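Local coordinates for malonyl acyl carrier protein transacylase (Streptococcus pneumoniae, PDB 3IM8) that probably transfers the malonyl group from coenzyme A to acyl carrier protein, the step that supplies malonyl units for fatty acid synthesis, at residues Ala113-Tyr118 / Arg246-Pro251; Asp21-Tyr26 / Asp43-Ile48; Ser127-Ala132 / Val172-Ala177; Ala71-Leu76 / Leu97-Ala102; Val260-Gly265 / Lys284-Ala289. One frame throughout, in Å; residues are numbered along the deposited sequence.

Interaction 1 of 5, residues Ala113-Tyr118 / Arg246-Pro251; sequences AKRGAY and RQVKEP. With ACT (acetate ion), chain B.
Gln247 OE1 takes a hydrogen bond from Arg115 NH2 at 2.9 Å, inside the predicted active-site pocket of the acyltransferase fold. That NH2 also bonds to the OG of Ser90, the predicted nucleophile, which sits at what looks like a nucleophile elbow. The bond to Gln247 is bent, 138° at the hydrogen, and the donor stands above the amide's carbonyl plane. The guanidinium and amide planes are turned 60° apart. Arg115 reaches this point from helix 105-122 by a fully extended chain, CG anti to the backbone N (chi1 -178°). Gln62 OE1 accepts from Arg115 NH1. Gln247 in turn gives NE2 to the backbone O of Ser90, and its backbone O bonds to His199 ND1, so one residue braces both predicted catalytic residues. Arg115 probably corresponds to the arginine that pairs with the malonyl carboxylate in related transferases. Arg115 NH1 donates to OXT of an acetate, probably from the crystallisation liquor, at 3.2 Å; the acetate also bonds to Ser90 OG and His199 NE2. Val248 CG1 lies 3.4 Å from Arg115 NE.

Interaction 2 of 5, residues Asp21-Tyr26 / Asp43-Ile48; sequences DFYDQY and DLRYLI
The Tyr23 ring carries Arg45 CD on one face, almost over its centre, and has Asp24 OD1 at its edge, in plane. CD stands 3.4 Å from the ring centroid and only 7° off the normal, a CH-pi contact with the nearest ring atom, CD1, at 3.5 Å. Arg45 CG continues the cover toward the hydroxyl end, 3.9 Å from Tyr23 CZ. The guanidinium does not stack: its plane is turned 64° from the ring, and NH1 comes to 3.8 Å from Tyr23 CD1, which meets the guanidinium edge-on. Two bends in the arginine chain, at chi2 and chi3, bring the methylene onto the ring and lead the charged end back past CB of Tyr23. The contact joins two short helices of the acyltransferase domain, 20-25 and 44-50; helix 27-40 runs between them in the chain and lends Ile33 to both side chains. Asp43 N-caps the second helix, its OD1 accepting from Tyr46 N at 2.9 Å in a nearly straight bond. The polar ends of the pair are held elsewhere. Tyr23 OH bonds to Asp34, while Arg45 NH2 forms a salt bridge with Asp49 and also donates to the backbone O of Met18.

Interaction 3 of 5, residues Ser127-Ala132 / Val172-Ala177; sequences SGKMVA and VAVDRA
Lys129 and Val174 make the apolar part of this contact, with Val131 beside them. Val174 CG1 lies 3.8 Å from Lys129 CG and 4.0 Å from Val131 CG2, so one methyl touches both strand side chains that face the helix. The other methyl, CG2, rests 4.0 Å from the backbone O of Lys129. Having CG1 anti to the backbone N (chi1 165°) is what turns that branch of Val174 to the strand. The ionic part lies where the contact is less buried: Lys129, extended to its tip, passes across Asp175 at about a right angle, CD and CE skirting OD1 before NZ forms a salt bridge with Asp175 OD1, a rather long 3.6 Å. A water joins the same two groups, donating to Asp175 OD1 at 3.1 Å and weakly accepting from Lys129 NZ, so the pair is partly bridged by solvent. The segments run nearly parallel, 22° between strand and helix axes, which approach to 8.4 Å. Helix 171-184 thus lies against one side of the mixed sheet of the smaller, ferredoxin-like subdomain. Strand 129-134 pairs there with strands 164-169 and 188-191, and Val154 of strand 154-161 also packs on Val174.

Interaction 4 of 5, residues Ala71-Leu76 / Leu97-Ala102; sequences AIYRLL and LVASGA
Ala99 CB sits over the centre of the Tyr73 ring, 3.6 Å from the centroid and 11° off its normal, a CH-pi contact that forms the heart of this buried join. Ala99 CB is nearly equidistant from the six ring carbons, 3.6 Å from Tyr73 CZ and 4.1 Å from Tyr73 CG. Ala99 CA closes on the hydroxyl end of the same face, 3.7 Å from Tyr73 CE2. Tyr73 OH approaches the backbone O of Ala99 to 3.2 Å. A first torsion of 146°, well short of fully anti, swings the ring into place against the helix end. Further out, the chain turns soon after Ala99: Gly101, with positive phi, leaves the helix, and its N bonds to Val98 O at 3.2 Å. Beyond these, Val98 leans on Phe105 and Ala108 of helix 105-122, and Arg74 also touches Phe105 while its NH1 bonds to Thr32. Tyr73 touches Phe6 and Ala99 touches Phe8, both of strand 4-8 in the parallel sheet of the larger subdomain. The contact therefore ties the C-terminal end of helix 92-99, which follows the predicted nucleophile, to the long helix 58-78, with helix 27-40 packed on the latter through Val29 and Thr32.

Interaction 5 of 5, residues Val260-Gly265 / Lys284-Ala289; sequences VMQEAG and KIDQTA
Gln262 reaches across to Asp286 from helix 254-263, and its amide does the work of the contact. From CB the chain sets out with CG beside the backbone N (chi1 -55°), anti to the carbonyl carbon, and then runs extended toward the other segment. CD comes to 3.9 Å from Asp286 OD2. At the tip OE1 lies 4.4 Å from Ile285 CG2, a loose touch, while NE2 donates to Asp286 OD2 at 2.8 Å. The N-H points well at its acceptor (152°), and the oxygen lies close to the amide plane. It is met on its anti lone pair, away from OD1, with amide and carboxylate planes 48° apart. Ala289 CB, 4.3 Å from NE2, flanks the same nitrogen.

The other carboxylate oxygen bonds within its own segment. Asp286 OD1 accepts from Thr288 N at 3.0 Å, an Asx turn, and from Thr288 OG1 at 2.6 Å, within the type I turn that leads from helix 277-285 to strand 290-294. Gln262 and Ala289 both touch Phe269 of strand 268-272. With three donors shared between its two oxygens, the carboxylate is probably restricted in rotation and probably favours the ionised form, linking two helix ends at the surface through a neutral amide rather than a salt bridge.

Overall arrangement
Interactions 1, 2 and 4 are buried, interaction 3 is partly so, and interaction 5 lies at the surface. Interaction 1, its centre about 11 Å from the chain's centre, is polar despite its burial, as suits a predicted active site. Interactions 2 and 4 instead place a carbon over a tyrosine face, and they meet directly: Phe22 packs on Ile72 and Leu75, and Tyr26 on Leu75. Interaction 4 holds helix 92-99, whose neighbour in the chain, helix 105-122, supplies the arginine of interaction 1. Interaction 3 belongs to the smaller subdomain, across the chain's centre from interactions 2 and 4. A long salt bridge lies at its less buried side, while interaction 5 relies on an amide-carboxylate bond.

Interaction 1 of 5, residues Ala113-Tyr118 / Arg246-Pro251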
# COMPACT_ATOMS: atom_id res chain seq x y z
N ALA A 113 4.07 -9.19 -9.30
CA ALA A 113 4.40 -10.60 -9.06
C ALA A 113 5.88 -10.76 -8.77
O ALA A 113 6.24 -11.53 -7.88
CB ALA A 113 4.02 -11.48 -10.20
N LYS A 114 6.72 -10.02 -9.49
CA LYS A 114 8.17 -10.02 -9.27
C LYS A 114 8.54 -9.30 -7.98
O LYS A 114 9.27 -9.89 -7.15
CB LYS A 114 8.88 -9.42 -10.47
CG LYS A 114 9.14 -10.46 -11.58
CD LYS A 114 9.59 -9.75 -12.86
CE LYS A 114 10.01 -10.70 -14.00
NZ LYS A 114 11.29 -11.43 -13.65
N ARG A 115 7.97 -8.10 -7.77
CA ARG A 115 8.14 -7.33 -6.54
C ARG A 115 7.83 -8.18 -5.32
O ARG A 115 8.60 -8.17 -4.34
CB ARG A 115 7.24 -6.07 -6.50
CG ARG A 115 7.43 -5.24 -5.28
CD ARG A 115 6.55 -3.97 -5.31
NE ARG A 115 6.66 -3.06 -4.14
CZ ARG A 115 5.90 -3.09 -3.04
NH1 ARG A 115 5.00 -4.06 -2.85
NH2 ARG A 115 6.06 -2.17 -2.10
N GLY A 116 6.69 -8.87 -5.36
CA GLY A 116 6.26 -9.76 -4.23
C GLY A 116 7.30 -10.84 -3.90
O GLY A 116 7.72 -10.99 -2.74
N ALA A 117 7.68 -11.57 -4.95
CA ALA A 117 8.76 -12.55 -4.90
C ALA A 117 10.00 -11.97 -4.25
O ALA A 117 10.43 -12.52 -3.24
CB ALA A 117 9.07 -13.13 -6.31
N TYR A 118 10.52 -10.85 -4.76
CA TYR A 118 11.79 -10.28 -4.24
C TYR A 118 11.67 -9.90 -2.79
O TYR A 118 12.61 -10.09 -2.04
CB TYR A 118 12.25 -9.04 -4.99
CG TYR A 118 12.46 -9.21 -6.50
CD1 TYR A 118 12.19 -8.15 -7.37
CD2 TYR A 118 12.89 -10.44 -7.05
CE1 TYR A 118 12.35 -8.29 -8.75
CE2 TYR A 118 13.08 -10.59 -8.45
CZ TYR A 118 12.80 -9.50 -9.28
OH TYR A 118 12.96 -9.57 -10.63
N ARG A 246 13.45 2.78 -4.21
CA ARG A 246 13.62 3.16 -2.78
C ARG A 246 12.42 2.82 -1.90
O ARG A 246 12.58 2.52 -0.72
CB ARG A 246 13.99 4.62 -2.64
CG ARG A 246 15.38 4.93 -3.29
CD ARG A 246 15.94 6.25 -2.81
NE ARG A 246 15.13 7.37 -3.28
CZ ARG A 246 14.53 8.28 -2.51
NH1 ARG A 246 14.60 8.25 -1.19
NH2 ARG A 246 13.85 9.25 -3.08
N GLN A 247 11.22 2.87 -2.48
CA GLN A 247 10.00 2.65 -1.72
C GLN A 247 10.02 1.39 -0.84
O GLN A 247 9.53 1.45 0.29
CB GLN A 247 8.76 2.63 -2.62
CG GLN A 247 7.43 2.56 -1.91
CD GLN A 247 6.48 1.56 -2.61
OE1 GLN A 247 6.90 0.47 -3.04
NE2 GLN A 247 5.21 1.94 -2.73
N VAL A 248 10.58 0.29 -1.35
CA VAL A 248 10.60 -1.02 -0.64
C VAL A 248 11.54 -1.01 0.59
O VAL A 248 11.37 -1.78 1.55
CB VAL A 248 10.80 -2.28 -1.61
CG1 VAL A 248 9.68 -2.40 -2.63
CG2 VAL A 248 12.14 -2.25 -2.33
N LYS A 249 12.48 -0.08 0.60
CA LYS A 249 13.48 -0.01 1.67
C LYS A 249 13.44 1.31 2.45
O LYS A 249 14.30 1.53 3.28
CB LYS A 249 14.90 -0.28 1.09
CG LYS A 249 15.40 0.88 0.17
CD LYS A 249 16.82 0.68 -0.34
CE LYS A 249 16.94 1.39 -1.67
NZ LYS A 249 18.35 1.62 -1.98
N GLU A 250 12.47 2.19 2.18
CA GLU A 250 12.33 3.47 2.94
C GLU A 250 10.91 3.65 3.55
O GLU A 250 9.97 2.97 3.13
CB GLU A 250 12.70 4.65 2.03
CG GLU A 250 14.17 4.65 1.71
CD GLU A 250 14.63 5.85 0.92
OE1 GLU A 250 14.07 6.96 1.06
OE2 GLU A 250 15.59 5.67 0.16
N PRO A 251 10.76 4.55 4.56
CA PRO A 251 9.44 4.71 5.22
C PRO A 251 8.31 5.09 4.24
O PRO A 251 8.52 5.86 3.33
CB PRO A 251 9.68 5.81 6.26
CG PRO A 251 11.17 5.86 6.46
CD PRO A 251 11.80 5.39 5.20
C ACT B . 3.99 -4.04 1.47
O ACT B . 4.83 -3.16 1.91
OXT ACT B . 3.87 -4.34 0.16
CH3 ACT B . 3.21 -4.63 2.63

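Interaction 2 of 5, residues Asp21-Tyr26 / Asp43-Ile48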
# COMPACT_ATOMS: atom_id res chain seq x y z
N ASP A 21 -18.26 -10.80 -5.96
CA ASP A 21 -19.55 -10.14 -6.28
C ASP A 21 -19.46 -9.23 -7.52
O ASP A 21 -20.24 -9.37 -8.51
CB ASP A 21 -20.13 -9.42 -5.04
CG ASP A 21 -19.14 -8.42 -4.37
OD1 ASP A 21 -17.99 -8.27 -4.79
OD2 ASP A 21 -19.53 -7.79 -3.37
N PHE A 22 -18.49 -8.32 -7.51
CA PHE A 22 -18.26 -7.44 -8.65
C PHE A 22 -17.94 -8.24 -9.90
O PHE A 22 -18.43 -7.89 -10.96
CB PHE A 22 -17.11 -6.48 -8.38
CG PHE A 22 -17.41 -5.48 -7.31
CD1 PHE A 22 -18.72 -5.03 -7.07
CD2 PHE A 22 -16.36 -4.92 -6.56
CE1 PHE A 22 -18.96 -4.06 -6.10
CE2 PHE A 22 -16.61 -3.95 -5.58
CZ PHE A 22 -17.90 -3.54 -5.35
N TYR A 23 -17.13 -9.30 -9.76
CA TYR A 23 -16.65 -10.11 -10.89
C TYR A 23 -17.76 -10.76 -11.73
O TYR A 23 -17.72 -10.69 -12.98
CB TYR A 23 -15.61 -11.17 -10.43
CG TYR A 23 -15.08 -12.16 -11.49
CD1 TYR A 23 -13.80 -11.99 -12.06
CD2 TYR A 23 -15.83 -13.31 -11.88
CE1 TYR A 23 -13.29 -12.88 -13.00
CE2 TYR A 23 -15.31 -14.25 -12.84
CZ TYR A 23 -14.04 -14.00 -13.37
OH TYR A 23 -13.51 -14.81 -14.26
N ASP A 24 -18.74 -11.36 -11.05
CA ASP A 24 -19.88 -11.98 -11.69
C ASP A 24 -20.86 -10.96 -12.30
O ASP A 24 -21.49 -11.22 -13.36
CB ASP A 24 -20.58 -12.87 -10.67
CG ASP A 24 -19.78 -14.08 -10.32
OD1 ASP A 24 -19.21 -14.69 -11.23
OD2 ASP A 24 -19.71 -14.45 -9.15
N GLN A 25 -20.96 -9.80 -11.66
CA GLN A 25 -21.97 -8.80 -11.98
C GLN A 25 -21.54 -7.78 -13.04
O GLN A 25 -22.37 -7.28 -13.77
CB GLN A 25 -22.38 -8.02 -10.75
CG GLN A 25 -23.35 -6.92 -11.10
CD GLN A 25 -24.26 -6.64 -9.98
OE1 GLN A 25 -24.03 -7.08 -8.86
NE2 GLN A 25 -25.32 -5.89 -10.26
N TYR A 26 -20.26 -7.43 -13.06
CA TYR A 26 -19.75 -6.37 -13.90
C TYR A 26 -18.70 -6.86 -14.91
O TYR A 26 -17.59 -7.22 -14.51
CB TYR A 26 -19.20 -5.26 -12.98
CG TYR A 26 -20.27 -4.58 -12.14
CD1 TYR A 26 -21.11 -3.61 -12.69
CD2 TYR A 26 -20.44 -4.90 -10.81
CE1 TYR A 26 -22.10 -3.01 -11.93
CE2 TYR A 26 -21.44 -4.26 -10.04
CZ TYR A 26 -22.25 -3.34 -10.62
OH TYR A 26 -23.22 -2.72 -9.85
N ASP A 43 -4.83 -19.15 -12.80
CA ASP A 43 -6.16 -18.64 -12.59
C ASP A 43 -6.14 -17.83 -11.30
O ASP A 43 -6.21 -18.44 -10.24
CB ASP A 43 -7.14 -19.84 -12.47
CG ASP A 43 -8.63 -19.41 -12.34
OD1 ASP A 43 -8.96 -18.26 -12.03
OD2 ASP A 43 -9.47 -20.29 -12.52
N LEU A 44 -6.03 -16.49 -11.39
CA LEU A 44 -6.07 -15.63 -10.19
C LEU A 44 -7.44 -15.60 -9.49
O LEU A 44 -7.55 -15.42 -8.25
CB LEU A 44 -5.61 -14.20 -10.50
CG LEU A 44 -5.58 -13.13 -9.38
CD1 LEU A 44 -4.60 -13.47 -8.27
CD2 LEU A 44 -5.24 -11.73 -9.99
N ARG A 45 -8.51 -15.77 -10.26
CA ARG A 45 -9.84 -15.71 -9.68
C ARG A 45 -10.03 -16.93 -8.72
O ARG A 45 -10.53 -16.80 -7.57
CB ARG A 45 -10.88 -15.72 -10.82
CG ARG A 45 -12.34 -15.90 -10.41
CD ARG A 45 -12.88 -14.56 -9.87
NE ARG A 45 -12.76 -14.39 -8.40
CZ ARG A 45 -12.56 -13.24 -7.79
NH1 ARG A 45 -12.43 -12.12 -8.49
NH2 ARG A 45 -12.46 -13.21 -6.46
N TYR A 46 -9.66 -18.11 -9.22
CA TYR A 46 -9.65 -19.33 -8.41
C TYR A 46 -8.72 -19.19 -7.17
O TYR A 46 -9.08 -19.53 -6.04
CB TYR A 46 -9.21 -20.51 -9.26
CG TYR A 46 -9.24 -21.81 -8.49
CD1 TYR A 46 -10.48 -22.41 -8.13
CD2 TYR A 46 -8.06 -22.42 -8.09
CE1 TYR A 46 -10.52 -23.60 -7.36
CE2 TYR A 46 -8.07 -23.60 -7.35
CZ TYR A 46 -9.29 -24.19 -6.98
OH TYR A 46 -9.25 -25.37 -6.25
N LEU A 47 -7.52 -18.64 -7.37
CA LEU A 47 -6.63 -18.39 -6.22
C LEU A 47 -7.33 -17.54 -5.18
O LEU A 47 -7.38 -17.89 -3.99
CB LEU A 47 -5.32 -17.72 -6.67
CG LEU A 47 -4.19 -17.49 -5.67
CD1 LEU A 47 -2.84 -17.40 -6.36
CD2 LEU A 47 -4.44 -16.25 -4.87
N ILE A 48 -7.90 -16.42 -5.62
CA ILE A 48 -8.53 -15.51 -4.67
C ILE A 48 -9.73 -16.18 -3.92
O ILE A 48 -9.97 -15.94 -2.71
CB ILE A 48 -8.96 -14.13 -5.36
CG1 ILE A 48 -7.71 -13.28 -5.71
CG2 ILE A 48 -9.81 -13.31 -4.41
CD1 ILE A 48 -7.95 -12.22 -6.84

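Interaction 3 of 5, residues Ser127-Ala132 / Val172-Ala177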
# COMPACT_ATOMS: atom_id res chain seq x y z
N SER A 127 10.15 -13.27 9.69
CA SER A 127 11.50 -12.77 10.10
C SER A 127 11.42 -11.33 10.70
O SER A 127 10.35 -10.70 10.64
CB SER A 127 12.49 -12.85 8.93
OG SER A 127 12.09 -11.97 7.89
N GLY A 128 12.50 -10.83 11.31
CA GLY A 128 12.50 -9.50 11.97
C GLY A 128 11.31 -9.11 12.89
O GLY A 128 10.61 -9.97 13.40
N LYS A 129 11.07 -7.83 13.11
CA LYS A 129 10.02 -7.45 14.05
C LYS A 129 9.39 -6.12 13.59
O LYS A 129 10.03 -5.39 12.84
CB LYS A 129 10.56 -7.40 15.50
CG LYS A 129 9.48 -7.18 16.61
CD LYS A 129 9.81 -7.69 18.04
CE LYS A 129 8.68 -7.19 19.00
NZ LYS A 129 8.51 -7.84 20.36
N MET A 130 8.16 -5.84 14.03
CA MET A 130 7.36 -4.65 13.70
C MET A 130 6.51 -4.28 14.91
O MET A 130 5.79 -5.13 15.47
CB MET A 130 6.44 -4.92 12.48
CG MET A 130 7.20 -4.92 11.13
SD MET A 130 6.18 -5.44 9.75
CE MET A 130 5.05 -4.04 9.84
N VAL A 131 6.59 -3.02 15.35
CA VAL A 131 5.80 -2.66 16.48
C VAL A 131 5.07 -1.44 16.07
O VAL A 131 5.68 -0.57 15.49
CB VAL A 131 6.68 -2.40 17.75
CG1 VAL A 131 5.79 -1.88 18.86
CG2 VAL A 131 7.32 -3.70 18.22
N ALA A 132 3.77 -1.37 16.31
CA ALA A 132 3.04 -0.11 16.17
C ALA A 132 3.19 0.69 17.46
O ALA A 132 2.82 0.24 18.54
CB ALA A 132 1.56 -0.34 15.88
N VAL A 172 16.63 -7.97 17.75
CA VAL A 172 17.32 -7.42 18.92
C VAL A 172 17.29 -5.89 18.88
O VAL A 172 17.05 -5.23 19.92
CB VAL A 172 18.78 -7.86 18.98
CG1 VAL A 172 19.53 -7.05 20.07
CG2 VAL A 172 18.84 -9.39 19.19
N ALA A 173 17.51 -5.35 17.68
CA ALA A 173 17.47 -3.90 17.48
C ALA A 173 16.09 -3.32 17.77
O ALA A 173 15.97 -2.28 18.43
CB ALA A 173 17.98 -3.51 16.08
N VAL A 174 15.03 -4.00 17.31
CA VAL A 174 13.68 -3.46 17.56
C VAL A 174 13.28 -3.54 19.05
O VAL A 174 12.60 -2.63 19.56
CB VAL A 174 12.60 -4.09 16.64
CG1 VAL A 174 11.17 -3.78 17.20
CG2 VAL A 174 12.74 -3.55 15.17
N ASP A 175 13.67 -4.64 19.72
CA ASP A 175 13.48 -4.82 21.18
C ASP A 175 14.18 -3.68 21.93
O ASP A 175 13.63 -3.18 22.91
CB ASP A 175 14.03 -6.18 21.68
CG ASP A 175 13.15 -7.38 21.29
OD1 ASP A 175 11.93 -7.18 21.05
OD2 ASP A 175 13.68 -8.52 21.20
N ARG A 176 15.37 -3.26 21.49
CA ARG A 176 16.12 -2.18 22.17
C ARG A 176 15.35 -0.87 21.98
O ARG A 176 15.13 -0.11 22.96
CB ARG A 176 17.61 -2.13 21.68
CG ARG A 176 18.59 -1.04 22.28
CD ARG A 176 18.85 -0.97 23.85
NE ARG A 176 19.54 0.32 24.19
CZ ARG A 176 19.40 1.03 25.33
NH1 ARG A 176 18.61 0.62 26.31
NH2 ARG A 176 20.07 2.17 25.50
N ALA A 177 14.90 -0.61 20.74
CA ALA A 177 13.99 0.52 20.44
C ALA A 177 12.74 0.65 21.33
O ALA A 177 12.46 1.73 21.80
CB ALA A 177 13.59 0.49 18.97
O HOH W 1 11.05 -9.94 19.91

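Interaction 4 of 5, residues Ala71-Leu76 / Leu97-Ala102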
# COMPACT_ATOMS: atom_id res chain seq x y z
N ALA A 71 -9.52 -3.36 -10.75
CA ALA A 71 -10.91 -3.69 -11.17
C ALA A 71 -11.97 -2.81 -10.47
O ALA A 71 -12.91 -2.33 -11.12
CB ALA A 71 -11.19 -5.10 -10.89
N ILE A 72 -11.83 -2.62 -9.16
CA ILE A 72 -12.75 -1.77 -8.40
C ILE A 72 -12.67 -0.29 -8.88
O ILE A 72 -13.69 0.40 -9.06
CB ILE A 72 -12.51 -1.88 -6.88
CG1 ILE A 72 -12.82 -3.30 -6.40
CG2 ILE A 72 -13.43 -0.90 -6.14
CD1 ILE A 72 -12.47 -3.58 -5.02
N TYR A 73 -11.48 0.19 -9.10
CA TYR A 73 -11.31 1.56 -9.62
C TYR A 73 -11.96 1.68 -10.99
O TYR A 73 -12.72 2.64 -11.21
CB TYR A 73 -9.83 1.94 -9.68
CG TYR A 73 -9.42 2.84 -10.82
CD1 TYR A 73 -9.60 4.20 -10.75
CD2 TYR A 73 -8.78 2.31 -11.95
CE1 TYR A 73 -9.22 5.02 -11.84
CE2 TYR A 73 -8.39 3.08 -13.00
CZ TYR A 73 -8.60 4.44 -12.95
OH TYR A 73 -8.17 5.21 -14.04
N ARG A 74 -11.73 0.70 -11.87
CA ARG A 74 -12.33 0.68 -13.19
C ARG A 74 -13.86 0.63 -13.13
O ARG A 74 -14.54 1.29 -13.93
CB ARG A 74 -11.78 -0.44 -14.08
CG ARG A 74 -10.42 -0.18 -14.63
CD ARG A 74 -9.85 -1.42 -15.31
NE ARG A 74 -8.57 -1.18 -15.96
CZ ARG A 74 -7.99 -2.07 -16.76
NH1 ARG A 74 -8.59 -3.23 -17.00
NH2 ARG A 74 -6.82 -1.78 -17.36
N LEU A 75 -14.40 -0.11 -12.16
CA LEU A 75 -15.84 -0.10 -11.93
C LEU A 75 -16.35 1.30 -11.54
O LEU A 75 -17.33 1.79 -12.14
CB LEU A 75 -16.26 -1.17 -10.90
CG LEU A 75 -17.74 -1.25 -10.46
CD1 LEU A 75 -18.73 -1.31 -11.62
CD2 LEU A 75 -17.97 -2.41 -9.51
N LEU A 76 -15.69 1.92 -10.55
CA LEU A 76 -15.99 3.28 -10.15
C LEU A 76 -15.99 4.22 -11.38
O LEU A 76 -16.91 5.04 -11.53
CB LEU A 76 -15.04 3.78 -9.03
CG LEU A 76 -15.21 3.16 -7.62
CD1 LEU A 76 -14.64 4.04 -6.59
CD2 LEU A 76 -16.69 2.96 -7.31
N LEU A 97 -0.47 3.94 -9.61
CA LEU A 97 0.29 4.18 -10.86
C LEU A 97 -0.51 3.79 -12.08
O LEU A 97 -0.49 4.51 -13.08
CB LEU A 97 1.66 3.47 -10.88
CG LEU A 97 2.72 4.23 -10.06
CD1 LEU A 97 3.96 3.33 -9.83
CD2 LEU A 97 3.11 5.59 -10.70
N VAL A 98 -1.21 2.66 -12.00
CA VAL A 98 -2.14 2.23 -13.06
C VAL A 98 -3.30 3.20 -13.22
O VAL A 98 -3.58 3.66 -14.34
CB VAL A 98 -2.66 0.78 -12.86
CG1 VAL A 98 -3.81 0.44 -13.90
CG2 VAL A 98 -1.52 -0.21 -13.03
N ALA A 99 -3.95 3.56 -12.11
CA ALA A 99 -5.03 4.52 -12.17
C ALA A 99 -4.58 5.90 -12.67
O ALA A 99 -5.34 6.59 -13.30
CB ALA A 99 -5.72 4.63 -10.81
N SER A 100 -3.32 6.28 -12.43
CA SER A 100 -2.88 7.63 -12.76
C SER A 100 -2.40 7.70 -14.18
O SER A 100 -1.92 8.76 -14.61
CB SER A 100 -1.76 8.09 -11.81
OG SER A 100 -0.65 7.24 -11.99
N GLY A 101 -2.50 6.59 -14.90
CA GLY A 101 -2.19 6.52 -16.33
C GLY A 101 -0.74 6.20 -16.61
O GLY A 101 -0.38 5.84 -17.75
N ALA A 102 0.12 6.34 -15.60
CA ALA A 102 1.56 6.14 -15.81
C ALA A 102 2.04 4.68 -16.03
O ALA A 102 3.01 4.44 -16.76
CB ALA A 102 2.38 6.80 -14.73

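Interaction 5 of 5, residues Val260-Gly265 / Lys284-Ala289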
# COMPACT_ATOMS: atom_id res chain seq x y z
N VAL A 260 -0.50 16.75 1.65
CA VAL A 260 -0.35 17.20 0.27
C VAL A 260 -1.69 17.19 -0.52
O VAL A 260 -1.98 18.15 -1.27
CB VAL A 260 0.73 16.36 -0.50
CG1 VAL A 260 0.67 16.61 -2.02
CG2 VAL A 260 2.15 16.68 0.04
N MET A 261 -2.49 16.13 -0.39
CA MET A 261 -3.79 16.15 -1.06
C MET A 261 -4.74 17.24 -0.48
O MET A 261 -5.39 17.93 -1.23
CB MET A 261 -4.46 14.75 -1.06
CG MET A 261 -3.59 13.68 -1.66
SD MET A 261 -4.29 12.08 -1.34
CE MET A 261 -4.09 11.31 -2.90
N GLN A 262 -4.83 17.38 0.83
CA GLN A 262 -5.65 18.47 1.43
C GLN A 262 -5.18 19.86 0.99
O GLN A 262 -6.00 20.68 0.60
CB GLN A 262 -5.72 18.37 2.96
CG GLN A 262 -6.24 17.00 3.35
CD GLN A 262 -6.65 16.94 4.77
OE1 GLN A 262 -5.81 16.85 5.65
NE2 GLN A 262 -7.96 17.00 5.00
N GLU A 263 -3.87 20.09 0.99
CA GLU A 263 -3.33 21.31 0.35
C GLU A 263 -3.67 21.45 -1.14
O GLU A 263 -3.87 22.57 -1.61
CB GLU A 263 -1.82 21.46 0.55
CG GLU A 263 -1.41 21.96 1.92
CD GLU A 263 -1.73 23.46 2.16
OE1 GLU A 263 -2.34 23.74 3.22
OE2 GLU A 263 -1.40 24.34 1.31
N ALA A 264 -3.75 20.34 -1.90
CA ALA A 264 -4.09 20.47 -3.34
C ALA A 264 -5.56 20.73 -3.47
O ALA A 264 -6.11 20.75 -4.59
CB ALA A 264 -3.70 19.22 -4.15
N GLY A 265 -6.20 20.95 -2.32
CA GLY A 265 -7.62 21.22 -2.23
C GLY A 265 -8.53 20.01 -2.39
O GLY A 265 -9.70 20.17 -2.75
N LYS A 284 -8.56 9.59 11.47
CA LYS A 284 -7.74 10.11 12.53
C LYS A 284 -7.02 11.39 12.06
O LYS A 284 -7.03 12.39 12.77
CB LYS A 284 -6.75 9.06 13.05
CG LYS A 284 -7.30 7.64 13.23
CD LYS A 284 -7.64 7.30 14.67
CE LYS A 284 -7.99 5.83 14.82
NZ LYS A 284 -7.92 5.43 16.27
N ILE A 285 -6.43 11.38 10.87
CA ILE A 285 -5.77 12.58 10.33
C ILE A 285 -6.73 13.74 10.28
O ILE A 285 -6.40 14.82 10.71
CB ILE A 285 -5.17 12.34 8.91
CG1 ILE A 285 -4.09 11.24 9.00
CG2 ILE A 285 -4.58 13.63 8.33
CD1 ILE A 285 -3.90 10.41 7.74
N ASP A 286 -7.93 13.53 9.76
CA ASP A 286 -8.92 14.58 9.68
C ASP A 286 -10.35 13.97 9.69
O ASP A 286 -10.88 13.62 8.67
CB ASP A 286 -8.69 15.43 8.43
CG ASP A 286 -9.67 16.63 8.30
OD1 ASP A 286 -10.47 16.90 9.22
OD2 ASP A 286 -9.63 17.29 7.23
N GLN A 287 -10.94 13.85 10.88
CA GLN A 287 -12.37 13.49 11.03
C GLN A 287 -13.37 14.34 10.26
O GLN A 287 -14.46 13.86 10.01
CB GLN A 287 -12.79 13.48 12.51
CG GLN A 287 -13.01 14.87 13.11
CD GLN A 287 -11.79 15.41 13.86
OE1 GLN A 287 -11.60 15.11 15.06
NE2 GLN A 287 -10.95 16.21 13.16
N THR A 288 -13.03 15.58 9.88
CA THR A 288 -13.94 16.38 9.03
C THR A 288 -13.87 16.05 7.53
O THR A 288 -14.73 16.52 6.78
CB THR A 288 -13.73 17.94 9.15
OG1 THR A 288 -12.49 18.33 8.52
CG2 THR A 288 -13.80 18.39 10.62
N ALA A 289 -12.88 15.27 7.11
CA ALA A 289 -12.74 14.92 5.69
C ALA A 289 -13.86 13.97 5.25
O ALA A 289 -14.24 13.04 5.96
CB ALA A 289 -11.31 14.30 5.39